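Local coordinates for hemolysin-related protein (Vibrio cholerae serotype O1, PDB 6MLT), which is a secreted biofilm matrix protein that binds calcium and, with its beta-prism lectin domain, probably holds carbohydrate and contributes to biofilm adhesion, at residues 104-109 against 169-174; 122-125 against 131-134; 570-575 against 581-586. All coordinates share one frame; numbering follows the deposited sequence.

Contact 1. Residues 104-109 against 169-174; sequences DLDGDG and YSYESG. With NA (sodium ion), chain D.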
loop_
_atom_site.group_PDB
_atom_site.type_symbol
_atom_site.label_atom_id
_atom_site.label_comp_id
_atom_site.label_asym_id
_atom_site.label_seq_id
_atom_site.Cartn_x
_atom_site.Cartn_y
_atom_site.Cartn_z
ATOM N N ASP A 104 11.742 -12.904 -9.249
ATOM C CA ASP A 104 12.961 -13.112 -10.028
ATOM C C ASP A 104 14.111 -12.526 -9.219
ATOM O O ASP A 104 14.365 -11.321 -9.256
ATOM C CB ASP A 104 12.845 -12.463 -11.402
ATOM C CG ASP A 104 14.077 -12.691 -12.273
ATOM O OD1 ASP A 104 15.055 -13.325 -11.812
ATOM O OD2 ASP A 104 14.057 -12.234 -13.433
ATOM N N LEU A 105 14.799 -13.386 -8.471
ATOM C CA LEU A 105 15.767 -12.918 -7.489
ATOM C C LEU A 105 17.132 -12.633 -8.101
ATOM O O LEU A 105 17.857 -11.766 -7.600
ATOM C CB LEU A 105 15.903 -13.952 -6.371
ATOM C CG LEU A 105 14.642 -14.202 -5.537
ATOM C CD1 LEU A 105 14.859 -15.360 -4.571
ATOM C CD2 LEU A 105 14.244 -12.956 -4.789
ATOM N N ASP A 106 17.506 -13.341 -9.163
ATOM C CA ASP A 106 18.819 -13.176 -9.773
ATOM C C ASP A 106 18.775 -12.443 -11.104
ATOM O O ASP A 106 19.825 -12.260 -11.726
ATOM C CB ASP A 106 19.500 -14.540 -9.953
ATOM C CG ASP A 106 18.735 -15.478 -10.875
ATOM O OD1 ASP A 106 17.622 -15.134 -11.326
ATOM O OD2 ASP A 106 19.262 -16.577 -11.145
ATOM N N GLY A 107 17.599 -12.019 -11.556
ATOM C CA GLY A 107 17.502 -11.207 -12.755
ATOM C C GLY A 107 17.701 -11.953 -14.057
ATOM O O GLY A 107 18.099 -11.341 -15.052
ATOM N N ASP A 108 17.427 -13.258 -14.088
ATOM C CA ASP A 108 17.559 -14.033 -15.315
ATOM C C ASP A 108 16.248 -14.131 -16.087
ATOM O O ASP A 108 16.188 -14.844 -17.094
ATOM C CB ASP A 108 18.109 -15.437 -15.008
ATOM C CG ASP A 108 17.113 -16.330 -14.280
ATOM O OD1 ASP A 108 16.013 -15.862 -13.920
ATOM O OD2 ASP A 108 17.446 -17.519 -14.073
ATOM N N GLY A 109 15.208 -13.417 -15.655
ATOM C CA GLY A 109 13.923 -13.438 -16.320
ATOM C C GLY A 109 12.989 -14.547 -15.886
ATOM O O GLY A 109 11.897 -14.673 -16.458
ATOM N N TYR A 169 18.003 -12.596 5.480
ATOM C CA TYR A 169 18.973 -13.288 4.652
ATOM C C TYR A 169 19.209 -12.523 3.355
ATOM O O TYR A 169 18.312 -11.860 2.826
ATOM C CB TYR A 169 18.494 -14.701 4.310
ATOM C CG TYR A 169 18.206 -15.585 5.504
ATOM C CD1 TYR A 169 17.056 -15.410 6.266
ATOM C CD2 TYR A 169 19.081 -16.606 5.859
ATOM C CE1 TYR A 169 16.792 -16.223 7.355
ATOM C CE2 TYR A 169 18.825 -17.418 6.932
ATOM C CZ TYR A 169 17.681 -17.227 7.680
ATOM O OH TYR A 169 17.438 -18.044 8.760
ATOM N N SER A 170 20.428 -12.641 2.847
ATOM C CA SER A 170 20.783 -12.192 1.509
ATOM C C SER A 170 20.684 -13.369 0.551
ATOM O O SER A 170 21.172 -14.463 0.854
ATOM C CB SER A 170 22.200 -11.620 1.488
ATOM O OG SER A 170 22.736 -11.646 0.177
ATOM N N TYR A 171 20.060 -13.141 -0.606
ATOM C CA TYR A 171 19.983 -14.191 -1.618
ATOM C C TYR A 171 21.367 -14.726 -1.959
ATOM O O TYR A 171 21.546 -15.931 -2.175
ATOM C CB TYR A 171 19.292 -13.661 -2.876
ATOM C CG TYR A 171 19.285 -14.646 -4.020
ATOM C CD1 TYR A 171 18.370 -15.686 -4.057
ATOM C CD2 TYR A 171 20.195 -14.539 -5.062
ATOM C CE1 TYR A 171 18.356 -16.596 -5.100
ATOM C CE2 TYR A 171 20.192 -15.446 -6.115
ATOM C CZ TYR A 171 19.264 -16.472 -6.124
ATOM O OH TYR A 171 19.243 -17.386 -7.157
ATOM N N GLU A 172 22.364 -13.846 -1.985
ATOM C CA GLU A 172 23.721 -14.206 -2.367
ATOM C C GLU A 172 24.532 -14.767 -1.204
ATOM O O GLU A 172 25.184 -15.804 -1.346
ATOM C CB GLU A 172 24.439 -12.986 -2.955
ATOM N N SER A 173 24.516 -14.103 -0.050
ATOM C CA SER A 173 25.474 -14.410 1.005
ATOM C C SER A 173 24.855 -15.088 2.220
ATOM O O SER A 173 25.590 -15.448 3.145
ATOM C CB SER A 173 26.193 -13.133 1.445
ATOM O OG SER A 173 25.312 -12.263 2.123
ATOM N N GLY A 174 23.541 -15.274 2.251
ATOM C CA GLY A 174 22.918 -15.999 3.341
ATOM C C GLY A 174 22.574 -15.132 4.537
ATOM O O GLY A 174 22.341 -13.931 4.399
HETATM NA NA NA D . 15.390 -15.689 -11.664
HETATM O O HOH W 1 21.311 -17.186 -8.970
#
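Tyr171 swings its ring away from its own backbone N (chi1 175°) and lays it against Leu105, whose backbone points CB at the ring and whose CG, anti to the carbonyl carbon, brings CD1 to it as well. CB of Leu105 stands over one face, 4.0 Å from the centroid of the Tyr171 ring and 19° off its normal, a CH-pi contact displaced toward the rim. CD1 of Leu105 reaches the same side of the ring at CD1 of Tyr171, 3.6 Å away. Farther along, CB of Asp106 approaches the phenol obliquely, 4.0 Å from OH of Tyr171. The polar link between the segments is a water in the plane of the ring at its edge: it lies 2.8 Å from OH of Tyr171 and donates to OD2 of Asp106 over 3.0 Å. That same OD2 also forms a salt bridge with Lys133. Residues 104-109 are the start of a calcium-binding-type DxDxDG loop, between strands 101-103 and 112-115 of one propeller-blade sheet, whereas Tyr171 follows strand 167-170 of the next sheet. Here the loop holds a sodium ion, bound by OD1 of Asp104, Asp106 and Asp108, with the carbonyl of Leu110 and the carboxylate of Glu112 completing the site. The other oxygen of Asp104 is held as well: N of Gly109 donates to OD2 of Asp104 at 2.8 Å, on the syn side but 28° out of the carboxylate plane. In the turn that carries Tyr171, an ST motif takes N of Ser173 to OG of Ser170 at 3.0 Å, nearly straight.

Contact 2. Residues 122-125 against 131-134; sequences YINI and NIKK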
loop_
_atom_site.group_PDB
_atom_site.type_symbol
_atom_site.label_atom_id
_atom_site.label_comp_id
_atom_site.label_asym_id
_atom_site.label_seq_id
_atom_site.Cartn_x
_atom_site.Cartn_y
_atom_site.Cartn_z
ATOM N N TYR A 122 17.288 -25.562 5.840
ATOM C CA TYR A 122 17.539 -24.604 4.773
ATOM C C TYR A 122 16.282 -23.838 4.391
ATOM O O TYR A 122 15.170 -24.374 4.415
ATOM C CB TYR A 122 18.090 -25.302 3.512
ATOM C CG TYR A 122 19.487 -25.796 3.742
ATOM C CD1 TYR A 122 20.555 -24.915 3.731
ATOM C CD2 TYR A 122 19.736 -27.132 4.032
ATOM C CE1 TYR A 122 21.830 -25.346 3.982
ATOM C CE2 TYR A 122 21.014 -27.573 4.288
ATOM C CZ TYR A 122 22.060 -26.672 4.260
ATOM O OH TYR A 122 23.342 -27.091 4.520
ATOM N N ILE A 123 16.482 -22.573 4.029
ATOM C CA ILE A 123 15.550 -21.906 3.131
ATOM C C ILE A 123 15.789 -22.459 1.730
ATOM O O ILE A 123 16.907 -22.397 1.203
ATOM C CB ILE A 123 15.723 -20.383 3.185
ATOM C CG1 ILE A 123 15.237 -19.854 4.543
ATOM C CG2 ILE A 123 14.951 -19.701 2.057
ATOM C CD1 ILE A 123 15.687 -18.457 4.848
ATOM N N ASN A 124 14.750 -23.035 1.136
ATOM C CA ASN A 124 14.838 -23.632 -0.187
ATOM C C ASN A 124 14.375 -22.636 -1.235
ATOM O O ASN A 124 13.290 -22.063 -1.117
ATOM C CB ASN A 124 13.993 -24.902 -0.262
ATOM C CG ASN A 124 14.536 -25.991 0.620
ATOM O OD1 ASN A 124 15.736 -26.275 0.599
ATOM N ND2 ASN A 124 13.670 -26.582 1.434
ATOM N N ILE A 125 15.189 -22.444 -2.267
ATOM C CA ILE A 125 14.843 -21.550 -3.357
ATOM C C ILE A 125 14.750 -22.392 -4.624
ATOM O O ILE A 125 15.761 -22.920 -5.104
ATOM C CB ILE A 125 15.855 -20.408 -3.499
ATOM C CG1 ILE A 125 15.955 -19.666 -2.156
ATOM C CG2 ILE A 125 15.439 -19.469 -4.631
ATOM C CD1 ILE A 125 16.945 -18.521 -2.125
ATOM N N ASN A 131 12.391 -27.185 -9.151
ATOM C CA ASN A 131 13.630 -27.841 -8.774
ATOM C C ASN A 131 14.499 -26.908 -7.944
ATOM O O ASN A 131 14.526 -25.692 -8.159
ATOM C CB ASN A 131 14.390 -28.297 -10.015
ATOM C CG ASN A 131 13.697 -29.433 -10.719
ATOM O OD1 ASN A 131 13.310 -30.422 -10.089
ATOM N ND2 ASN A 131 13.500 -29.291 -12.019
ATOM N N ILE A 132 15.233 -27.502 -7.003
ATOM C CA ILE A 132 16.065 -26.722 -6.100
ATOM C C ILE A 132 17.122 -25.979 -6.900
ATOM O O ILE A 132 17.770 -26.544 -7.789
ATOM C CB ILE A 132 16.703 -27.629 -5.035
ATOM C CG1 ILE A 132 17.492 -26.797 -4.021
ATOM C CG2 ILE A 132 17.622 -28.661 -5.685
ATOM C CD1 ILE A 132 16.623 -25.868 -3.190
ATOM N N LYS A 133 17.300 -24.704 -6.582
ATOM C CA LYS A 133 18.289 -23.851 -7.227
ATOM C C LYS A 133 19.301 -23.304 -6.234
ATOM O O LYS A 133 20.508 -23.360 -6.495
ATOM C CB LYS A 133 17.575 -22.699 -7.952
ATOM C CG LYS A 133 18.496 -21.690 -8.619
ATOM C CD LYS A 133 17.693 -20.753 -9.508
ATOM C CE LYS A 133 18.528 -19.601 -10.025
ATOM N NZ LYS A 133 17.864 -18.918 -11.173
ATOM N N LYS A 134 18.840 -22.778 -5.100
ATOM C CA LYS A 134 19.724 -22.332 -4.035
ATOM C C LYS A 134 19.167 -22.779 -2.694
ATOM O O LYS A 134 17.963 -23.009 -2.535
ATOM C CB LYS A 134 19.905 -20.808 -4.023
ATOM C CG LYS A 134 20.720 -20.263 -5.175
ATOM C CD LYS A 134 21.367 -18.918 -4.823
ATOM C CE LYS A 134 22.528 -19.095 -3.844
ATOM N NZ LYS A 134 23.268 -17.833 -3.606
#
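Ile125 and Lys134 face each other as an antiparallel hydrogen-bonded pair, CA to CA 5.0 Å, while the short strand segments 122-125 and 132-134 run at 114° to one another. N of Ile125 gives its hydrogen to O of Lys134 at 2.8 Å; in return, O of Ile125 takes two hydrogens, from N of Lys134 at 3.1 Å and from N of Lys133 at 2.8 Å. Both donors lie in the plane of that carbonyl. Two consecutive lysines opposite one isoleucine make a classic beta bulge, here in the hairpin of strands 122-126 and 132-137; the hairpin lies in the FG-GAP-like repeat and forms the last two strands of a four-stranded propeller-blade sheet. Beyond the backbone, the side chains of this pair lie side by side and point the same way, with CB of Ile125 4.1 Å from CB of Lys134. The lysine chain then bends at chi3 (73°) and leads its amine off to the carbonyl of Tyr171, whose ring it also meets in a cation-pi contact. Lys133 instead runs extended from CB, which lies 3.4 Å from O of Ile125, and carries NZ to Glu112, a ligand of the sodium ion; a cation so close would probably offset some of the negative charge gathered there. Ile132, its CG1 anti to the backbone N (chi1 -176°), turns CD1 at chi2 toward segment 122-125, 3.6 Å from O of Ile125 and 3.9 Å from OD1 of Asn124. That amide oxygen has its hydrogen bond from NE2 of Gln135.

Contact 3. Residues 570-575 against 581-586; sequences TRIWNQ and SDINAN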
loop_
_atom_site.group_PDB
_atom_site.type_symbol
_atom_site.label_atom_id
_atom_site.label_comp_id
_atom_site.label_asym_id
_atom_site.label_seq_id
_atom_site.Cartn_x
_atom_site.Cartn_y
_atom_site.Cartn_z
ATOM N N THR A 570 -4.181 -6.511 -10.148
ATOM C CA THR A 570 -2.760 -6.815 -10.261
ATOM C C THR A 570 -2.539 -8.080 -11.088
ATOM O O THR A 570 -3.317 -9.035 -11.031
ATOM C CB THR A 570 -2.141 -7.001 -8.871
ATOM O OG1 THR A 570 -0.733 -7.243 -8.997
ATOM C CG2 THR A 570 -2.776 -8.175 -8.142
ATOM N N ARG A 571 -1.446 -8.081 -11.849
ATOM C CA ARG A 571 -1.003 -9.267 -12.571
ATOM C C ARG A 571 -0.218 -10.238 -11.698
ATOM O O ARG A 571 0.131 -11.325 -12.168
ATOM C CB ARG A 571 -0.105 -8.876 -13.747
ATOM C CG ARG A 571 -0.718 -7.938 -14.773
ATOM C CD ARG A 571 -1.778 -8.605 -15.617
ATOM N NE ARG A 571 -1.441 -9.950 -16.088
ATOM C CZ ARG A 571 -0.696 -10.226 -17.154
ATOM N NH1 ARG A 571 -0.152 -9.257 -17.880
ATOM N NH2 ARG A 571 -0.492 -11.487 -17.497
ATOM N N ILE A 572 0.088 -9.869 -10.458
ATOM C CA ILE A 572 1.026 -10.631 -9.644
ATOM C C ILE A 572 0.663 -10.436 -8.180
ATOM O O ILE A 572 0.315 -9.330 -7.752
ATOM C CB ILE A 572 2.480 -10.198 -9.940
ATOM C CG1 ILE A 572 3.472 -11.012 -9.110
ATOM C CG2 ILE A 572 2.669 -8.702 -9.685
ATOM C CD1 ILE A 572 4.891 -10.945 -9.656
ATOM N N TRP A 573 0.736 -11.523 -7.414
ATOM C CA TRP A 573 0.534 -11.484 -5.965
ATOM C C TRP A 573 1.580 -12.435 -5.391
ATOM O O TRP A 573 1.319 -13.624 -5.189
ATOM C CB TRP A 573 -0.883 -11.883 -5.586
ATOM C CG TRP A 573 -1.215 -11.606 -4.155
ATOM C CD1 TRP A 573 -0.682 -12.215 -3.060
ATOM C CD2 TRP A 573 -2.168 -10.655 -3.665
ATOM N NE1 TRP A 573 -1.245 -11.705 -1.909
ATOM C CE2 TRP A 573 -2.158 -10.740 -2.256
ATOM C CE3 TRP A 573 -3.027 -9.738 -4.282
ATOM C CZ2 TRP A 573 -2.977 -9.949 -1.452
ATOM C CZ3 TRP A 573 -3.843 -8.949 -3.481
ATOM C CH2 TRP A 573 -3.809 -9.061 -2.077
ATOM N N ASN A 574 2.772 -11.906 -5.145
ATOM C CA ASN A 574 3.948 -12.754 -5.047
ATOM C C ASN A 574 4.314 -13.129 -3.618
ATOM O O ASN A 574 5.207 -13.963 -3.429
ATOM C CB ASN A 574 5.137 -12.056 -5.705
ATOM C CG ASN A 574 5.608 -10.873 -4.908
ATOM O OD1 ASN A 574 4.855 -9.919 -4.694
ATOM N ND2 ASN A 574 6.839 -10.932 -4.436
ATOM N N GLN A 575 3.652 -12.552 -2.619
ATOM C CA GLN A 575 3.955 -12.851 -1.228
ATOM C C GLN A 575 2.736 -12.502 -0.389
ATOM O O GLN A 575 1.824 -11.806 -0.836
ATOM C CB GLN A 575 5.204 -12.094 -0.748
ATOM C CG GLN A 575 5.074 -10.581 -0.751
ATOM C CD GLN A 575 6.357 -9.867 -0.366
ATOM O OE1 GLN A 575 7.462 -10.379 -0.577
ATOM N NE2 GLN A 575 6.217 -8.669 0.177
ATOM N N SER A 581 4.342 -2.370 -4.188
ATOM C CA SER A 581 5.538 -1.555 -4.374
ATOM C C SER A 581 6.826 -2.362 -4.428
ATOM O O SER A 581 7.835 -1.841 -4.917
ATOM C CB SER A 581 5.635 -0.515 -3.261
ATOM O OG SER A 581 4.465 0.274 -3.260
ATOM N N ASP A 582 6.824 -3.602 -3.943
ATOM C CA ASP A 582 8.034 -4.414 -3.892
ATOM C C ASP A 582 8.113 -5.433 -5.018
ATOM O O ASP A 582 8.943 -6.346 -4.952
ATOM C CB ASP A 582 8.134 -5.127 -2.540
ATOM C CG ASP A 582 8.880 -4.308 -1.506
ATOM O OD1 ASP A 582 9.856 -3.625 -1.890
ATOM O OD2 ASP A 582 8.495 -4.344 -0.315
ATOM N N ILE A 583 7.289 -5.302 -6.054
ATOM C CA ILE A 583 7.313 -6.264 -7.149
ATOM C C ILE A 583 6.876 -5.565 -8.428
ATOM O O ILE A 583 5.944 -4.755 -8.428
ATOM C CB ILE A 583 6.430 -7.492 -6.822
ATOM C CG1 ILE A 583 6.693 -8.628 -7.810
ATOM C CG2 ILE A 583 4.946 -7.119 -6.814
ATOM C CD1 ILE A 583 8.024 -9.309 -7.614
ATOM N N ASN A 584 7.579 -5.863 -9.514
ATOM C CA ASN A 584 7.167 -5.454 -10.845
ATOM C C ASN A 584 6.339 -6.564 -11.490
ATOM O O ASN A 584 6.322 -7.707 -11.030
ATOM C CB ASN A 584 8.387 -5.126 -11.703
ATOM C CG ASN A 584 9.227 -3.991 -11.123
ATOM O OD1 ASN A 584 8.697 -2.996 -10.634
ATOM N ND2 ASN A 584 10.546 -4.145 -11.175
ATOM N N ALA A 585 5.638 -6.210 -12.571
ATOM C CA ALA A 585 4.737 -7.168 -13.210
ATOM C C ALA A 585 5.490 -8.397 -13.707
ATOM O O ALA A 585 4.970 -9.520 -13.648
ATOM C CB ALA A 585 3.989 -6.495 -14.359
ATOM N N ASN A 586 6.715 -8.209 -14.193
ATOM C CA ASN A 586 7.527 -9.312 -14.693
ATOM C C ASN A 586 8.226 -10.098 -13.586
ATOM O O ASN A 586 9.006 -11.006 -13.893
ATOM C CB ASN A 586 8.574 -8.791 -15.686
ATOM C CG ASN A 586 9.546 -7.809 -15.057
ATOM O OD1 ASN A 586 9.556 -7.610 -13.842
ATOM N ND2 ASN A 586 10.379 -7.192 -15.889
HETATM O O HOH W 2 2.471 -11.441 -14.324
HETATM O O HOH W 3 8.418 -8.572 -3.242
HETATM O O HOH W 4 8.542 -6.879 0.577
#
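Apolar contact centres on Ile572 and Ile583, which reach toward each other tip to tip. CD1 of Ile572 presses on CG1 of Ile583 at 3.5 Å, a little tighter than usual van der Waals contact, and the CG2 methyls of Ile572 and Ile583 lie 4.0 Å apart. Both side chains carry CG1 anti to the backbone N (chi1 -179° and -167°), which points the CG1 branches at the opposing segment. Asn574 meets Ile583 from the opposite direction: its OD1 lies 3.5 Å from CG2 of Ile583, while its ND2 lies 3.8 Å from CD1 of the same isoleucine. These irregular segments both follow strand 553-559 in the chain and fit among the propeller sheets: Ile572 and Asn574 touch Val38 of strand 36-38, and Ile583 touches Ala103 of strand 101-103. Polar links between the segments run through water. One water donates to O of Arg571 and to O of Ala585, each at 3.2 Å; another accepts from NE2 of Gln575 and donates to OD2 of Asp582 at 2.7 Å. A third connects ND2 of Asn574 with O of Asp582, the amide nitrogen also donating to the carbonyl of Ala102. Direct bonding stays within segment 570-575 or leads outward: OG1 of Thr570 donates to O of Ile572 at 2.6 Å, and Asp582 pairs with Arg196 in a salt bridge.

How the contacts relate
Contacts 1 and 2 touch and share the blade of strands 101-103 to 132-137, whereas contact 3 stands clear of both, in the long tail after strand 553-559. Contact 3 is buried, its centre about 12 Å from the centre of the chain; contacts 1 and 2, whose centres lie about 24 and 29 Å from that point, are only partly buried. Their chemistry follows: contact 3 rests on aliphatic packing with water links, contact 2 on main-chain hydrogen bonds, contact 1 on an aromatic face beside a metal loop. Consecutive lysines of contact 2 tie it to contact 1, one reaching each of its two segments.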